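Local coordinates for aminotransferase, class I (Staphylococcus aureus, PDB 2O1B), which probably transfers amino groups between amino acids and 2-oxo acids as a pyridoxal-5'-phosphate-dependent class I aminotransferase, classed with the aspartate aminotransferases, at residues F260-A265 and G288-A293; A93-Y98 and D110-L115; A83-E88 and Y278-N283. One frame throughout, in Å; residues are numbered along the deposited sequence.

Contact 1: residues F260-A265 and G288-A293; sequences FRVGFA and GALQDA. With PLP (pyridoxal-5'-phosphate), chain B.
Leu290 of helix 288-300 reaches the backbone of Phe260 and Arg261 with both its methyls, its side chain slanting across that of Phe260. Its CG stands anti to the backbone N (chi1 178°), which carries the fork off the helix and onto segment 260-265. Leu290 CD2 lies 3.5 Å from Phe260 O and 3.7 Å from Arg261 O. The other methyl, CD1, sits 4.0 Å from Phe260 CB and near the ring plane at its edge, so the leucine leaves the ring faces alone; Phe287 of the second subunit meets this ring with planes at about 30°. Val262 adds a looser touch, its CG1 4.3 Å from Leu290 CD1. Between these two apolar neighbours Arg261 turns its chain the other way, bent at chi2 and chi3, and presents the guanidinium edge-on to the cofactor phosphate, with phosphorus in the plane. Two nearly straight bonds make the grip: Arg261 NH1 to O1P of PLP at 2.9 Å and NH2 to O2P at 2.6 Å. NH1 also bonds Ser258 O, which helps fix the group's rotation. Such a bidentate arginine belongs to the phosphate-binding cup of fold-type I aminotransferases, here with the buried Leu290 packed behind its loop.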
# COMPACT_ATOMS: atom_id res chain seq x y z
N PHE A 260 10.64 7.11 -0.21
CA PHE A 260 9.48 7.82 -0.76
C PHE A 260 8.31 6.89 -1.13
O PHE A 260 7.16 7.29 -1.01
CB PHE A 260 9.85 8.64 -2.00
CG PHE A 260 10.73 9.84 -1.72
CD1 PHE A 260 11.99 9.70 -1.16
CD2 PHE A 260 10.30 11.12 -2.06
CE1 PHE A 260 12.80 10.81 -0.93
CE2 PHE A 260 11.11 12.24 -1.82
CZ PHE A 260 12.36 12.07 -1.26
N ARG A 261 8.62 5.67 -1.57
CA ARG A 261 7.61 4.66 -1.94
C ARG A 261 6.85 5.00 -3.23
O ARG A 261 5.63 5.25 -3.22
CB ARG A 261 6.60 4.38 -0.79
CG ARG A 261 7.18 4.05 0.61
CD ARG A 261 8.46 3.20 0.56
NE ARG A 261 8.24 1.88 -0.02
CZ ARG A 261 9.05 1.30 -0.90
NH1 ARG A 261 10.13 1.94 -1.33
NH2 ARG A 261 8.76 0.09 -1.37
N VAL A 262 7.58 5.00 -4.35
CA VAL A 262 7.00 5.30 -5.66
C VAL A 262 7.67 4.52 -6.79
O VAL A 262 8.90 4.45 -6.88
CB VAL A 262 7.00 6.82 -5.95
CG1 VAL A 262 8.42 7.38 -5.96
CG2 VAL A 262 6.29 7.11 -7.27
N GLY A 263 6.84 3.92 -7.64
CA GLY A 263 7.30 3.17 -8.81
C GLY A 263 6.14 3.03 -9.77
O GLY A 263 5.09 3.66 -9.58
N PHE A 264 6.31 2.22 -10.81
CA PHE A 264 5.23 1.96 -11.76
C PHE A 264 5.40 0.65 -12.50
O PHE A 264 6.52 0.15 -12.64
CB PHE A 264 5.05 3.13 -12.74
CG PHE A 264 6.28 3.48 -13.52
CD1 PHE A 264 7.13 4.49 -13.09
CD2 PHE A 264 6.57 2.82 -14.71
CE1 PHE A 264 8.27 4.82 -13.82
CE2 PHE A 264 7.70 3.15 -15.44
CZ PHE A 264 8.55 4.16 -15.00
N ALA A 265 4.27 0.11 -12.95
CA ALA A 265 4.22 -1.04 -13.83
C ALA A 265 3.86 -0.54 -15.21
O ALA A 265 3.08 0.41 -15.36
CB ALA A 265 3.17 -2.04 -13.36
N GLY A 288 -0.83 13.28 -3.91
CA GLY A 288 -0.59 14.18 -5.04
C GLY A 288 0.80 14.80 -5.05
O GLY A 288 1.43 14.89 -6.09
N ALA A 289 1.26 15.25 -3.88
CA ALA A 289 2.59 15.87 -3.76
C ALA A 289 3.72 14.87 -4.06
O ALA A 289 4.75 15.23 -4.64
CB ALA A 289 2.77 16.50 -2.40
N LEU A 290 3.54 13.61 -3.65
CA LEU A 290 4.47 12.54 -4.02
C LEU A 290 4.45 12.32 -5.53
O LEU A 290 5.49 12.09 -6.16
CB LEU A 290 4.16 11.24 -3.27
CG LEU A 290 5.02 10.01 -3.60
CD1 LEU A 290 6.53 10.27 -3.41
CD2 LEU A 290 4.57 8.77 -2.80
N GLN A 291 3.26 12.39 -6.13
CA GLN A 291 3.17 12.27 -7.60
C GLN A 291 3.95 13.38 -8.31
O GLN A 291 4.66 13.11 -9.28
CB GLN A 291 1.70 12.27 -8.05
CG GLN A 291 0.89 11.03 -7.67
CD GLN A 291 -0.44 11.01 -8.39
OE1 GLN A 291 -0.48 11.01 -9.62
NE2 GLN A 291 -1.53 11.02 -7.63
N ASP A 292 3.83 14.62 -7.83
CA ASP A 292 4.53 15.76 -8.43
C ASP A 292 6.06 15.64 -8.34
O ASP A 292 6.78 15.95 -9.30
CB ASP A 292 4.05 17.08 -7.79
CG ASP A 292 2.61 17.43 -8.18
OD1 ASP A 292 2.04 16.70 -9.02
OD2 ASP A 292 2.03 18.42 -7.65
N ALA A 293 6.56 15.21 -7.18
CA ALA A 293 7.99 14.95 -7.00
C ALA A 293 8.48 13.86 -7.95
O ALA A 293 9.55 13.98 -8.54
CB ALA A 293 8.27 14.57 -5.57
N1 PLP B . 13.03 -5.61 -6.71
C2 PLP B . 14.40 -5.63 -6.58
C2A PLP B . 15.22 -6.57 -7.42
C3 PLP B . 15.00 -4.74 -5.68
O3 PLP B . 16.35 -4.71 -5.51
C4 PLP B . 14.21 -3.86 -4.93
C4A PLP B . 14.85 -2.60 -4.43
C5 PLP B . 12.82 -3.87 -5.07
C6 PLP B . 12.23 -4.76 -5.97
C5A PLP B . 11.93 -2.94 -4.24
O4P PLP B . 11.98 -1.60 -4.69
P PLP B . 10.98 -0.49 -4.07
O1P PLP B . 11.78 0.44 -3.16
O2P PLP B . 9.92 -1.22 -3.30
O3P PLP B . 10.41 0.29 -5.22

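Contact 2: residues A93-Y98 and D110-L115; sequences AIVDFY and DEVCIL
Ile94 and Val112 meet through branches set by their first torsions. In Ile94, CG1 lies anti to the carbonyl carbon (chi1 -71°) and the chain runs on extended, bringing CD1 against the strand, while CG2 stands anti to the backbone N. Val112 places CG1 anti to its own N (chi1 176°) and CG2 beside that N, so that CG1 faces Ile94 while CG2 reaches Val95 as well. Val112 CG1 takes Ile94 CD1 at 3.6 Å and Ile94 CG2 at 3.9 Å, the two side chains slanting across each other. Val112 CG2 meets Val95 CG1 at 3.7 Å, where the side chains stand at about a right angle, and also borders Ile94 CG2. Two residues along the strand, the end of Ile114 comes nearer the helix than its CB bond suggests, and its CG1 approaches Ile94 CD1 to 3.9 Å; that methyl thus lies against both strand residues. The contact is wholly apolar and buried. Phe264 and Val266 of the adjoining strand 263-267 also touch Ile94, extending the apolar surface under the helix. The axes of 93-98 and 112-115 approach to 10.0 Å at 109°, as helix 88-102 lies across the end strand of the mixed seven-stranded sheet in the large domain of a fold-type I PLP enzyme.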
# COMPACT_ATOMS: atom_id res chain seq x y z
N ALA A 93 4.46 11.40 -17.73
CA ALA A 93 5.90 11.40 -17.43
C ALA A 93 6.47 9.99 -17.56
O ALA A 93 7.62 9.81 -17.95
CB ALA A 93 6.18 11.97 -16.05
N ILE A 94 5.64 9.00 -17.24
CA ILE A 94 5.99 7.60 -17.38
C ILE A 94 6.17 7.18 -18.83
O ILE A 94 7.19 6.58 -19.18
CB ILE A 94 4.93 6.68 -16.69
CG1 ILE A 94 5.04 6.80 -15.16
CG2 ILE A 94 5.14 5.22 -17.10
CD1 ILE A 94 3.82 6.28 -14.40
N VAL A 95 5.18 7.48 -19.68
CA VAL A 95 5.28 7.08 -21.10
C VAL A 95 6.41 7.81 -21.81
O VAL A 95 7.09 7.23 -22.66
CB VAL A 95 3.94 7.21 -21.89
CG1 VAL A 95 2.80 6.50 -21.17
CG2 VAL A 95 3.58 8.65 -22.16
N ASP A 96 6.59 9.09 -21.47
CA ASP A 96 7.69 9.91 -22.01
C ASP A 96 9.05 9.34 -21.65
O ASP A 96 9.96 9.29 -22.48
CB ASP A 96 7.61 11.35 -21.48
CG ASP A 96 6.47 12.17 -22.10
OD1 ASP A 96 5.76 11.69 -23.02
OD2 ASP A 96 6.28 13.31 -21.63
N PHE A 97 9.21 8.95 -20.38
CA PHE A 97 10.43 8.32 -19.89
C PHE A 97 10.71 7.05 -20.70
O PHE A 97 11.77 6.93 -21.32
CB PHE A 97 10.29 8.03 -18.39
CG PHE A 97 11.49 7.37 -17.76
CD1 PHE A 97 12.59 8.13 -17.36
CD2 PHE A 97 11.49 6.01 -17.50
CE1 PHE A 97 13.70 7.53 -16.74
CE2 PHE A 97 12.60 5.40 -16.89
CZ PHE A 97 13.69 6.17 -16.50
N TYR A 98 9.76 6.13 -20.72
CA TYR A 98 9.94 4.91 -21.50
C TYR A 98 10.23 5.12 -22.98
O TYR A 98 11.04 4.39 -23.57
CB TYR A 98 8.80 3.91 -21.26
CG TYR A 98 9.25 2.84 -20.29
CD1 TYR A 98 9.50 3.14 -18.95
CD2 TYR A 98 9.48 1.54 -20.74
CE1 TYR A 98 9.96 2.16 -18.06
CE2 TYR A 98 9.92 0.55 -19.86
CZ TYR A 98 10.16 0.87 -18.53
OH TYR A 98 10.60 -0.11 -17.67
N ASP A 110 -4.10 2.33 -20.84
CA ASP A 110 -4.13 0.88 -20.99
C ASP A 110 -2.90 0.18 -20.44
O ASP A 110 -2.95 -1.00 -20.07
CB ASP A 110 -4.30 0.51 -22.47
CG ASP A 110 -5.67 0.88 -23.03
OD1 ASP A 110 -6.61 1.17 -22.24
OD2 ASP A 110 -5.81 0.87 -24.27
N GLU A 111 -1.77 0.89 -20.45
CA GLU A 111 -0.47 0.25 -20.30
C GLU A 111 0.42 0.86 -19.21
O GLU A 111 1.63 0.64 -19.20
CB GLU A 111 0.26 0.19 -21.66
CG GLU A 111 -0.54 -0.59 -22.70
CD GLU A 111 0.04 -0.56 -24.10
OE1 GLU A 111 0.63 0.46 -24.50
OE2 GLU A 111 -0.13 -1.58 -24.82
N VAL A 112 -0.19 1.58 -18.28
CA VAL A 112 0.52 2.22 -17.19
C VAL A 112 -0.26 2.10 -15.87
O VAL A 112 -1.44 2.44 -15.82
CB VAL A 112 0.78 3.72 -17.49
CG1 VAL A 112 1.43 4.39 -16.31
CG2 VAL A 112 1.66 3.90 -18.72
N CYS A 113 0.41 1.60 -14.83
CA CYS A 113 -0.15 1.53 -13.48
C CYS A 113 0.88 2.02 -12.48
O CYS A 113 1.97 1.45 -12.38
CB CYS A 113 -0.56 0.09 -13.12
SG CYS A 113 -1.29 -0.11 -11.46
N ILE A 114 0.54 3.09 -11.77
CA ILE A 114 1.41 3.65 -10.74
C ILE A 114 1.45 2.74 -9.51
O ILE A 114 0.42 2.19 -9.12
CB ILE A 114 0.91 5.05 -10.34
CG1 ILE A 114 1.25 6.05 -11.44
CG2 ILE A 114 1.58 5.52 -9.09
CD1 ILE A 114 0.09 6.44 -12.30
N LEU A 115 2.64 2.58 -8.92
CA LEU A 115 2.84 1.68 -7.77
C LEU A 115 3.30 2.42 -6.52
O LEU A 115 4.07 3.37 -6.61
CB LEU A 115 3.83 0.55 -8.11
CG LEU A 115 3.51 -0.36 -9.30
CD1 LEU A 115 4.65 -1.34 -9.57
CD2 LEU A 115 2.20 -1.10 -9.11

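Contact 3: residues A83-E88 and Y278-N283; sequences AFHGKE and YQTHTN
Phe84 and His85, the central pair of a type I beta turn, meet Thr280 near the C-terminal end of helix 269-282, at the dimer interface of this fold-type I aminotransferase. The Phe84 side chain leaves CB toward the helix, with CG anti to the carbonyl carbon (chi1 -77°). From the ring, CD2 comes 3.6 Å from Thr280 CA and 3.7 Å from Thr280 CB, which lies in the ring plane at its edge. Farther out, Phe84 CE2 lies 3.4 Å from Thr280 O and 3.9 Å from Asn283 O; the latter oxygen stands over one ring face. Both oxygens accept hydrogen bonds from Lys119 NZ of the second subunit. That Lys119, a PLP-pocket residue, also packs on Phe84, whose side chain thus lies beside a lysine gripped by two carbonyls. Thr280 OG1 stands between its backbone N and carbonyl carbon (chi1 72°) and bonds Lys277 O. This leaves the methyl beside the backbone N, facing His85, whose imidazole slants across the threonine. His85 NE2 also makes a weak hydrogen bond to Lys276 O, one helical turn before Thr280. At the imidazole tip, His85 NE2 lies 3.2 Å from Thr280 CG2, and CE1 3.7 Å from the same methyl.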
# COMPACT_ATOMS: atom_id res chain seq x y z
N ALA A 83 -7.72 11.17 -8.15
CA ALA A 83 -8.01 10.03 -9.00
C ALA A 83 -7.16 8.85 -8.56
O ALA A 83 -5.95 8.97 -8.43
CB ALA A 83 -7.75 10.38 -10.47
N PHE A 84 -7.82 7.72 -8.32
CA PHE A 84 -7.16 6.49 -7.88
C PHE A 84 -5.91 6.16 -8.70
O PHE A 84 -4.86 5.85 -8.12
CB PHE A 84 -8.12 5.30 -7.96
CG PHE A 84 -9.13 5.24 -6.84
CD1 PHE A 84 -9.47 6.38 -6.11
CD2 PHE A 84 -9.77 4.05 -6.54
CE1 PHE A 84 -10.41 6.31 -5.08
CE2 PHE A 84 -10.72 3.97 -5.52
CZ PHE A 84 -11.05 5.11 -4.79
N HIS A 85 -6.04 6.22 -10.02
CA HIS A 85 -4.98 5.77 -10.92
C HIS A 85 -3.92 6.81 -11.27
O HIS A 85 -3.08 6.55 -12.12
CB HIS A 85 -5.57 5.16 -12.19
CG HIS A 85 -6.41 3.96 -11.93
ND1 HIS A 85 -7.64 3.77 -12.53
CD2 HIS A 85 -6.23 2.92 -11.09
CE1 HIS A 85 -8.16 2.64 -12.09
NE2 HIS A 85 -7.33 2.10 -11.21
N GLY A 86 -3.96 7.97 -10.62
CA GLY A 86 -2.87 8.93 -10.73
C GLY A 86 -3.16 10.10 -11.63
O GLY A 86 -4.09 10.07 -12.44
N LYS A 87 -2.35 11.14 -11.49
CA LYS A 87 -2.46 12.33 -12.33
C LYS A 87 -2.11 12.02 -13.78
O LYS A 87 -1.25 11.17 -14.06
CB LYS A 87 -1.51 13.42 -11.83
CG LYS A 87 -1.88 14.01 -10.48
CD LYS A 87 -0.95 15.14 -10.13
CE LYS A 87 -1.30 15.70 -8.79
NZ LYS A 87 -0.51 16.91 -8.52
N GLU A 88 -2.78 12.70 -14.70
CA GLU A 88 -2.44 12.62 -16.12
C GLU A 88 -0.97 12.95 -16.38
O GLU A 88 -0.30 12.27 -17.17
CB GLU A 88 -3.33 13.54 -16.93
CG GLU A 88 -4.57 12.86 -17.49
CD GLU A 88 -4.23 11.81 -18.53
OE1 GLU A 88 -3.69 12.18 -19.61
OE2 GLU A 88 -4.51 10.62 -18.28
N TYR A 278 -7.07 -4.04 -8.88
CA TYR A 278 -6.67 -4.44 -7.54
C TYR A 278 -6.42 -3.22 -6.67
O TYR A 278 -6.84 -3.18 -5.51
CB TYR A 278 -5.41 -5.30 -7.60
CG TYR A 278 -4.89 -5.73 -6.24
CD1 TYR A 278 -3.81 -5.08 -5.65
CD2 TYR A 278 -5.49 -6.79 -5.56
CE1 TYR A 278 -3.33 -5.49 -4.41
CE2 TYR A 278 -5.02 -7.19 -4.32
CZ TYR A 278 -3.94 -6.54 -3.75
OH TYR A 278 -3.47 -6.96 -2.53
N GLN A 279 -5.74 -2.23 -7.24
CA GLN A 279 -5.40 -1.02 -6.49
C GLN A 279 -6.59 -0.08 -6.22
O GLN A 279 -6.50 0.74 -5.31
CB GLN A 279 -4.20 -0.31 -7.13
CG GLN A 279 -2.93 -1.19 -7.09
CD GLN A 279 -1.63 -0.50 -7.47
OE1 GLN A 279 -0.55 -1.00 -7.13
NE2 GLN A 279 -1.71 0.61 -8.21
N THR A 280 -7.69 -0.21 -6.96
CA THR A 280 -8.90 0.56 -6.61
C THR A 280 -9.54 -0.02 -5.34
O THR A 280 -10.24 0.69 -4.60
CB THR A 280 -9.98 0.58 -7.72
OG1 THR A 280 -10.59 -0.71 -7.80
CG2 THR A 280 -9.40 0.95 -9.07
N HIS A 281 -9.31 -1.30 -5.10
CA HIS A 281 -9.84 -1.98 -3.90
C HIS A 281 -8.96 -1.90 -2.64
O HIS A 281 -9.48 -1.97 -1.53
CB HIS A 281 -10.10 -3.45 -4.19
CG HIS A 281 -11.03 -3.68 -5.34
ND1 HIS A 281 -10.70 -4.49 -6.40
CD2 HIS A 281 -12.27 -3.20 -5.59
CE1 HIS A 281 -11.70 -4.50 -7.26
NE2 HIS A 281 -12.66 -3.73 -6.80
N THR A 282 -7.65 -1.78 -2.83
CA THR A 282 -6.70 -1.83 -1.71
C THR A 282 -6.14 -0.44 -1.41
O THR A 282 -5.43 -0.24 -0.42
CB THR A 282 -5.57 -2.84 -1.98
OG1 THR A 282 -4.94 -2.52 -3.22
CG2 THR A 282 -6.15 -4.27 -2.08
N ASN A 283 -6.48 0.52 -2.26
CA ASN A 283 -5.95 1.87 -2.13
C ASN A 283 -6.92 2.92 -2.65
O ASN A 283 -7.92 2.58 -3.27
CB ASN A 283 -4.59 1.99 -2.84
CG ASN A 283 -3.43 1.76 -1.91
OD1 ASN A 283 -3.21 2.55 -0.97
ND2 ASN A 283 -2.68 0.69 -2.15

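Overall arrangement
The three contacts lie on one side of the chain's centre, their own centres about 12 Å (contacts 1 and 2, and 1 and 3) and 14 Å (2 and 3) apart. Contact 2 is nested within the loop that contact 3 closes and comes before contact 1; contacts 1 and 3 interleave along the chain. Contacts 1 and 2 share the mixed sheet, where strands 112-115 and 263-267 are antiparallel neighbours. Lys87 joins contacts 1 and 3 by a salt bridge to Asp292, and Gln279 NE2 joins contacts 2 and 3 by a probable hydrogen bond to Ile114 O. Contacts 1 and 3 both touch the second subunit, so the loop carrying the phosphate-binding arginine and the end of helix 269-282 both lie at the dimer interface.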